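Local coordinates for ThiJ/PfpI family protein (Francisella tularensis subsp. novicida, PDB 4P5P), which probably acts as a glyoxalase III of the DJ-1/PfpI family and is regarded as a virulence factor of the bacterium, at residues D152-V166 with W193-Q207. Numbering follows the deposited sequence. Where two conformers were deposited one is given.
Sequences DKEVTGFSNNEEKIV and WQSYVKSDSKIITAQ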
loop_
_atom_site.group_PDB
_atom_site.type_symbol
_atom_site.label_atom_id
_atom_site.label_comp_id
_atom_site.label_asym_id
_atom_site.label_seq_id
_atom_site.Cartn_x
_atom_site.Cartn_y
_atom_site.Cartn_z
ATOM N N ASP A 152 -6.956 15.560 -9.899
ATOM C CA ASP A 152 -6.190 16.806 -9.806
ATOM C C ASP A 152 -5.075 16.753 -8.757
ATOM O O ASP A 152 -4.433 17.770 -8.488
ATOM C CB ASP A 152 -7.122 17.998 -9.519
ATOM C CG ASP A 152 -8.224 18.135 -10.556
ATOM O OD1 ASP A 152 -7.942 17.854 -11.737
ATOM O OD2 ASP A 152 -9.361 18.522 -10.196
ATOM N N LYS A 153 -4.817 15.582 -8.180
ATOM C CA LYS A 153 -3.762 15.458 -7.180
ATOM C C LYS A 153 -2.522 14.807 -7.778
ATOM O O LYS A 153 -2.614 13.955 -8.657
ATOM C CB LYS A 153 -4.268 14.675 -5.969
ATOM C CG LYS A 153 -5.335 15.464 -5.210
ATOM C CD LYS A 153 -5.684 14.865 -3.873
ATOM C CE LYS A 153 -6.658 15.762 -3.108
ATOM N NZ LYS A 153 -7.923 16.015 -3.861
ATOM N N GLU A 154 -1.361 15.248 -7.298
ATOM C CA GLU A 154 -0.091 14.687 -7.727
ATOM C C GLU A 154 0.162 13.366 -7.022
ATOM O O GLU A 154 0.191 13.305 -5.793
ATOM C CB GLU A 154 1.043 15.670 -7.454
ATOM C CG GLU A 154 0.787 17.002 -8.126
ATOM C CD GLU A 154 1.958 17.944 -8.060
ATOM O OE1 GLU A 154 1.804 19.105 -8.503
ATOM O OE2 GLU A 154 3.029 17.530 -7.569
ATOM N N VAL A 155 0.305 12.317 -7.819
ATOM C CA VAL A 155 0.554 10.974 -7.319
ATOM C C VAL A 155 1.651 10.286 -8.123
ATOM O O VAL A 155 2.014 10.715 -9.231
ATOM C CB VAL A 155 -0.726 10.078 -7.374
ATOM C CG1 VAL A 155 -1.888 10.728 -6.650
ATOM C CG2 VAL A 155 -1.109 9.746 -8.824
ATOM N N THR A 156 2.185 9.218 -7.545
ATOM C CA THR A 156 2.993 8.262 -8.272
ATOM C C THR A 156 2.539 6.858 -7.895
ATOM O O THR A 156 1.482 6.692 -7.263
ATOM C CB THR A 156 4.507 8.462 -7.987
ATOM O OG1 THR A 156 5.283 7.642 -8.866
ATOM C CG2 THR A 156 4.850 8.138 -6.538
ATOM N N GLY A 157 3.324 5.866 -8.296
ATOM C CA GLY A 157 2.993 4.461 -8.123
ATOM C C GLY A 157 3.829 3.678 -9.117
ATOM O O GLY A 157 4.536 4.279 -9.921
ATOM N N PHE A 158 3.771 2.349 -9.063
ATOM C CA PHE A 158 4.609 1.502 -9.911
ATOM C C PHE A 158 4.431 1.879 -11.387
ATOM O O PHE A 158 3.318 1.876 -11.911
ATOM C CB PHE A 158 4.265 0.032 -9.666
ATOM C CG PHE A 158 5.356 -0.938 -10.034
ATOM C CD1 PHE A 158 6.451 -1.133 -9.199
ATOM C CD2 PHE A 158 5.274 -1.683 -11.192
ATOM C CE1 PHE A 158 7.442 -2.050 -9.527
ATOM C CE2 PHE A 158 6.252 -2.594 -11.517
ATOM C CZ PHE A 158 7.336 -2.779 -10.684
ATOM N N SER A 159 5.533 2.193 -12.061
ATOM C CA SER A 159 5.463 2.804 -13.387
ATOM C C SER A 159 5.309 1.757 -14.481
ATOM O O SER A 159 5.673 0.602 -14.293
ATOM C CB SER A 159 6.712 3.653 -13.646
ATOM O OG SER A 159 7.850 2.840 -13.832
ATOM N N ASN A 160 4.776 2.165 -15.631
ATOM C CA ASN A 160 4.671 1.261 -16.771
ATOM C C ASN A 160 6.037 0.748 -17.219
ATOM O O ASN A 160 6.168 -0.393 -17.645
ATOM C CB ASN A 160 3.975 1.956 -17.938
ATOM C CG ASN A 160 2.503 2.123 -17.707
ATOM O OD1 ASN A 160 1.931 1.456 -16.855
ATOM N ND2 ASN A 160 1.872 3.011 -18.469
ATOM N N ASN A 161 7.037 1.612 -17.115
ATOM C CA ASN A 161 8.416 1.265 -17.438
ATOM C C ASN A 161 8.887 0.109 -16.559
ATOM O O ASN A 161 9.375 -0.906 -17.052
ATOM C CB ASN A 161 9.304 2.495 -17.250
ATOM C CG ASN A 161 10.775 2.218 -17.492
ATOM O OD1 ASN A 161 11.157 1.446 -18.384
ATOM N ND2 ASN A 161 11.621 2.881 -16.708
ATOM N N GLU A 162 8.717 0.267 -15.251
ATOM C CA GLU A 162 9.114 -0.766 -14.302
ATOM C C GLU A 162 8.327 -2.051 -14.562
ATOM O O GLU A 162 8.889 -3.142 -14.514
ATOM C CB GLU A 162 8.919 -0.271 -12.860
ATOM C CG GLU A 162 10.067 0.602 -12.377
ATOM C CD GLU A 162 9.680 1.636 -11.329
ATOM O OE1 GLU A 162 8.542 2.152 -11.356
ATOM O OE2 GLU A 162 10.541 1.961 -10.481
ATOM N N GLU A 163 7.031 -1.925 -14.844
ATOM C CA GLU A 163 6.195 -3.095 -15.135
ATOM C C GLU A 163 6.696 -3.858 -16.377
ATOM O O GLU A 163 6.679 -5.090 -16.418
ATOM C CB GLU A 163 4.725 -2.674 -15.317
ATOM C CG GLU A 163 3.741 -3.817 -15.126
ATOM C CD GLU A 163 3.559 -4.192 -13.653
ATOM O OE1 GLU A 163 2.714 -3.553 -12.988
ATOM O OE2 GLU A 163 4.255 -5.110 -13.158
ATOM N N LYS A 164 7.151 -3.122 -17.384
ATOM C CA LYS A 164 7.707 -3.726 -18.591
ATOM C C LYS A 164 9.034 -4.435 -18.310
ATOM O O LYS A 164 9.282 -5.532 -18.813
ATOM C CB LYS A 164 7.878 -2.651 -19.669
ATOM C CG LYS A 164 8.273 -3.200 -21.028
ATOM C CD LYS A 164 8.289 -2.109 -22.089
ATOM C CE LYS A 164 8.827 -2.642 -23.410
ATOM N NZ LYS A 164 8.618 -1.693 -24.537
ATOM N N ILE A 165 9.879 -3.810 -17.502
ATOM C CA ILE A 165 11.161 -4.401 -17.140
ATOM C C ILE A 165 10.988 -5.760 -16.457
ATOM O O ILE A 165 11.749 -6.685 -16.735
ATOM C CB ILE A 165 11.963 -3.453 -16.227
ATOM C CG1 ILE A 165 12.426 -2.232 -17.029
ATOM C CG2 ILE A 165 13.178 -4.153 -15.619
ATOM C CD1 ILE A 165 12.917 -1.080 -16.177
ATOM N N VAL A 166 9.998 -5.891 -15.575
ATOM C CA VAL A 166 9.787 -7.153 -14.855
ATOM C C VAL A 166 8.910 -8.139 -15.642
ATOM O O VAL A 166 8.623 -9.246 -15.168
ATOM C CB VAL A 166 9.163 -6.916 -13.453
ATOM C CG1 VAL A 166 10.081 -6.051 -12.604
ATOM C CG2 VAL A 166 7.778 -6.297 -13.555
ATOM N N TRP A 193 13.434 2.190 -10.493
ATOM C CA TRP A 193 14.021 1.726 -9.232
ATOM C C TRP A 193 14.659 2.835 -8.409
ATOM O O TRP A 193 15.377 2.558 -7.443
ATOM C CB TRP A 193 15.046 0.634 -9.496
ATOM C CG TRP A 193 14.614 -0.324 -10.544
ATOM C CD1 TRP A 193 15.283 -0.639 -11.688
ATOM C CD2 TRP A 193 13.398 -1.084 -10.566
ATOM N NE1 TRP A 193 14.566 -1.557 -12.417
ATOM C CE2 TRP A 193 13.406 -1.848 -11.750
ATOM C CE3 TRP A 193 12.309 -1.197 -9.698
ATOM C CZ2 TRP A 193 12.364 -2.718 -12.085
ATOM C CZ3 TRP A 193 11.280 -2.059 -10.031
ATOM C CH2 TRP A 193 11.313 -2.805 -11.215
ATOM N N GLN A 194 14.363 4.082 -8.761
ATOM C CA GLN A 194 14.760 5.229 -7.956
ATOM C C GLN A 194 13.677 5.579 -6.941
ATOM O O GLN A 194 12.491 5.429 -7.219
ATOM C CB GLN A 194 15.041 6.433 -8.852
ATOM C CG GLN A 194 16.122 6.178 -9.868
ATOM C CD GLN A 194 17.469 5.987 -9.217
ATOM O OE1 GLN A 194 18.096 6.954 -8.780
ATOM N NE2 GLN A 194 17.926 4.742 -9.147
ATOM N N SER A 195 14.088 6.055 -5.773
ATOM C CA SER A 195 13.149 6.467 -4.739
ATOM C C SER A 195 12.384 7.702 -5.199
ATOM O O SER A 195 12.979 8.694 -5.648
ATOM C CB SER A 195 13.880 6.751 -3.432
ATOM O OG SER A 195 12.973 7.126 -2.405
ATOM N N TYR A 196 11.060 7.633 -5.088
ATOM C CA TYR A 196 10.191 8.713 -5.546
ATOM C C TYR A 196 8.902 8.723 -4.749
ATOM O O TYR A 196 8.163 7.740 -4.744
ATOM C CB TYR A 196 9.891 8.565 -7.028
ATOM C CG TYR A 196 9.250 9.785 -7.658
ATOM C CD1 TYR A 196 9.921 10.997 -7.702
ATOM C CD2 TYR A 196 7.991 9.722 -8.236
ATOM C CE1 TYR A 196 9.353 12.110 -8.297
ATOM C CE2 TYR A 196 7.417 10.835 -8.839
ATOM C CZ TYR A 196 8.102 12.028 -8.862
ATOM O OH TYR A 196 7.529 13.142 -9.455
ATOM N N VAL A 197 8.663 9.837 -4.070
ATOM C CA VAL A 197 7.515 10.003 -3.195
ATOM C C VAL A 197 6.794 11.310 -3.504
ATOM O O VAL A 197 7.411 12.366 -3.605
ATOM C CB VAL A 197 7.940 9.987 -1.714
ATOM C CG1 VAL A 197 6.741 10.185 -0.790
ATOM C CG2 VAL A 197 8.656 8.685 -1.393
ATOM N N LYS A 198 5.473 11.217 -3.639
ATOM C CA LYS A 198 4.616 12.370 -3.841
ATOM C C LYS A 198 3.695 12.577 -2.649
ATOM O O LYS A 198 3.260 11.609 -2.029
ATOM C CB LYS A 198 3.783 12.190 -5.110
ATOM C CG LYS A 198 4.624 12.108 -6.394
ATOM C CD LYS A 198 5.444 13.376 -6.668
ATOM C CE LYS A 198 4.587 14.606 -6.775
ATOM N NZ LYS A 198 5.349 15.810 -7.211
ATOM N N SER A 199 3.417 13.838 -2.338
ATOM C CA SER A 199 2.541 14.189 -1.233
ATOM C C SER A 199 1.622 15.337 -1.656
ATOM O O SER A 199 2.090 16.425 -2.012
ATOM C CB SER A 199 3.362 14.564 -0.002
ATOM O OG SER A 199 2.546 14.645 1.151
ATOM N N ASP A 200 0.321 15.085 -1.614
ATOM C CA ASP A 200 -0.677 16.061 -2.026
ATOM C C ASP A 200 -1.893 15.900 -1.130
ATOM O O ASP A 200 -2.536 14.855 -1.144
ATOM C CB ASP A 200 -1.050 15.853 -3.499
ATOM C CG ASP A 200 -1.834 17.003 -4.077
ATOM O OD1 ASP A 200 -2.547 17.690 -3.319
ATOM O OD2 ASP A 200 -1.756 17.216 -5.293
ATOM N N SER A 201 -2.192 16.922 -0.338
ATOM C CA SER A 201 -3.357 16.897 0.545
ATOM C C SER A 201 -3.344 15.702 1.508
ATOM O O SER A 201 -4.388 15.120 1.791
ATOM C CB SER A 201 -4.636 16.878 -0.294
ATOM O OG SER A 201 -4.622 17.934 -1.242
ATOM N N LYS A 202 -2.151 15.363 1.996
ATOM C CA LYS A 202 -1.908 14.248 2.917
ATOM C C LYS A 202 -2.212 12.891 2.285
ATOM O O LYS A 202 -2.323 11.887 2.983
ATOM C CB LYS A 202 -2.699 14.430 4.212
ATOM C CG LYS A 202 -2.177 15.562 5.097
ATOM C CD LYS A 202 -2.902 15.523 6.420
ATOM C CE LYS A 202 -2.356 16.485 7.427
ATOM N NZ LYS A 202 -3.119 16.351 8.704
ATOM N N ILE A 203 -2.293 12.861 0.957
ATOM C CA ILE A 203 -2.255 11.620 0.205
ATOM C C ILE A 203 -0.812 11.435 -0.248
ATOM O O ILE A 203 -0.309 12.211 -1.060
ATOM C CB ILE A 203 -3.198 11.640 -1.007
ATOM C CG1 ILE A 203 -4.643 11.807 -0.533
ATOM C CG2 ILE A 203 -3.030 10.354 -1.827
ATOM C CD1 ILE A 203 -5.640 12.082 -1.653
ATOM N N ILE A 204 -0.160 10.414 0.286
ATOM C CA ILE A 204 1.253 10.182 0.078
ATOM C C ILE A 204 1.416 8.908 -0.725
ATOM O O ILE A 204 0.989 7.842 -0.291
ATOM C CB ILE A 204 2.005 10.075 1.417
ATOM C CG1 ILE A 204 1.831 11.385 2.196
ATOM C CG2 ILE A 204 3.479 9.778 1.174
ATOM C CD1 ILE A 204 2.287 11.310 3.634
ATOM N N THR A 205 2.013 9.016 -1.899
ATOM C CA THR A 205 2.231 7.854 -2.743
ATOM C C THR A 205 3.719 7.688 -3.056
ATOM O O THR A 205 4.495 8.646 -3.022
ATOM C CB THR A 205 1.413 7.936 -4.059
ATOM O OG1 THR A 205 1.662 9.177 -4.725
ATOM C CG2 THR A 205 -0.092 7.846 -3.788
ATOM N N ALA A 206 4.116 6.454 -3.313
ATOM C CA ALA A 206 5.517 6.108 -3.520
ATOM C C ALA A 206 5.600 5.101 -4.656
ATOM O O ALA A 206 4.680 4.319 -4.880
ATOM C CB ALA A 206 6.134 5.556 -2.245
ATOM N N GLN A 207 6.701 5.132 -5.393
ATOM C CA GLN A 207 6.751 4.471 -6.689
ATOM C C GLN A 207 7.069 2.972 -6.655
ATOM O O GLN A 207 6.493 2.213 -7.422
ATOM C CB GLN A 207 7.783 5.188 -7.555
ATOM C CG GLN A 207 7.870 4.685 -8.978
ATOM C CD GLN A 207 8.793 5.540 -9.814
ATOM O OE1 GLN A 207 8.918 6.741 -9.576
ATOM N NE2 GLN A 207 9.451 4.928 -10.790
HETATM O O HOH W 1 0.320 11.455 -3.708
#
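Over one face of the Trp193 indole, broad and apolar, lies the aliphatic part of Glu162, its CG 3.7 Å from the centroid of the six-membered ring, a CH-pi contact. Ile165 CG2 and Val166 CG1 meet the edge, while the Phe158 ring, one face covered toward its rim by Glu162 CB, comes obliquely with CE1 to Trp193 CZ3. At the Tyr196 ring, Thr156 OG1 lies at the edge, its own bond going to Ser188 O. Glutamate suits its place because methylenes cover the indole while the carboxylate serves donors beyond. Glu162 OE2 accepts from Trp193 N at 2.9 Å, on its anti side and somewhat out of plane. Glu162 OE1 takes Gln207 NE2 at 3.0 Å from above the carboxylate plane. Ser159 N and OG also donate to OE1, which fixes the group's rotation and would favour its charged form. Gln207 OE1 accepts from Ala190 N, linking the capping glutamate to that backbone.

Farther along, side chains replace backbone pairing. Thr205 OG1, a short hydroxyl, accepts from Thr156 N at 2.9 Å and meets a water bridging Glu154 O and Ile203 O. Asp200 offers carboxylate OD2 to Glu154 N at 2.8 Å; Lys198 NZ closes a salt bridge to Glu154 OE2. Ser159 and Glu162 form a capping box starting helix 160-165, which packs at the hairpin's end through Trp193 and Gln207, while 154-156 lies along the hairpin, whose strand 197-200 is outermost in the flavodoxin-like sheet.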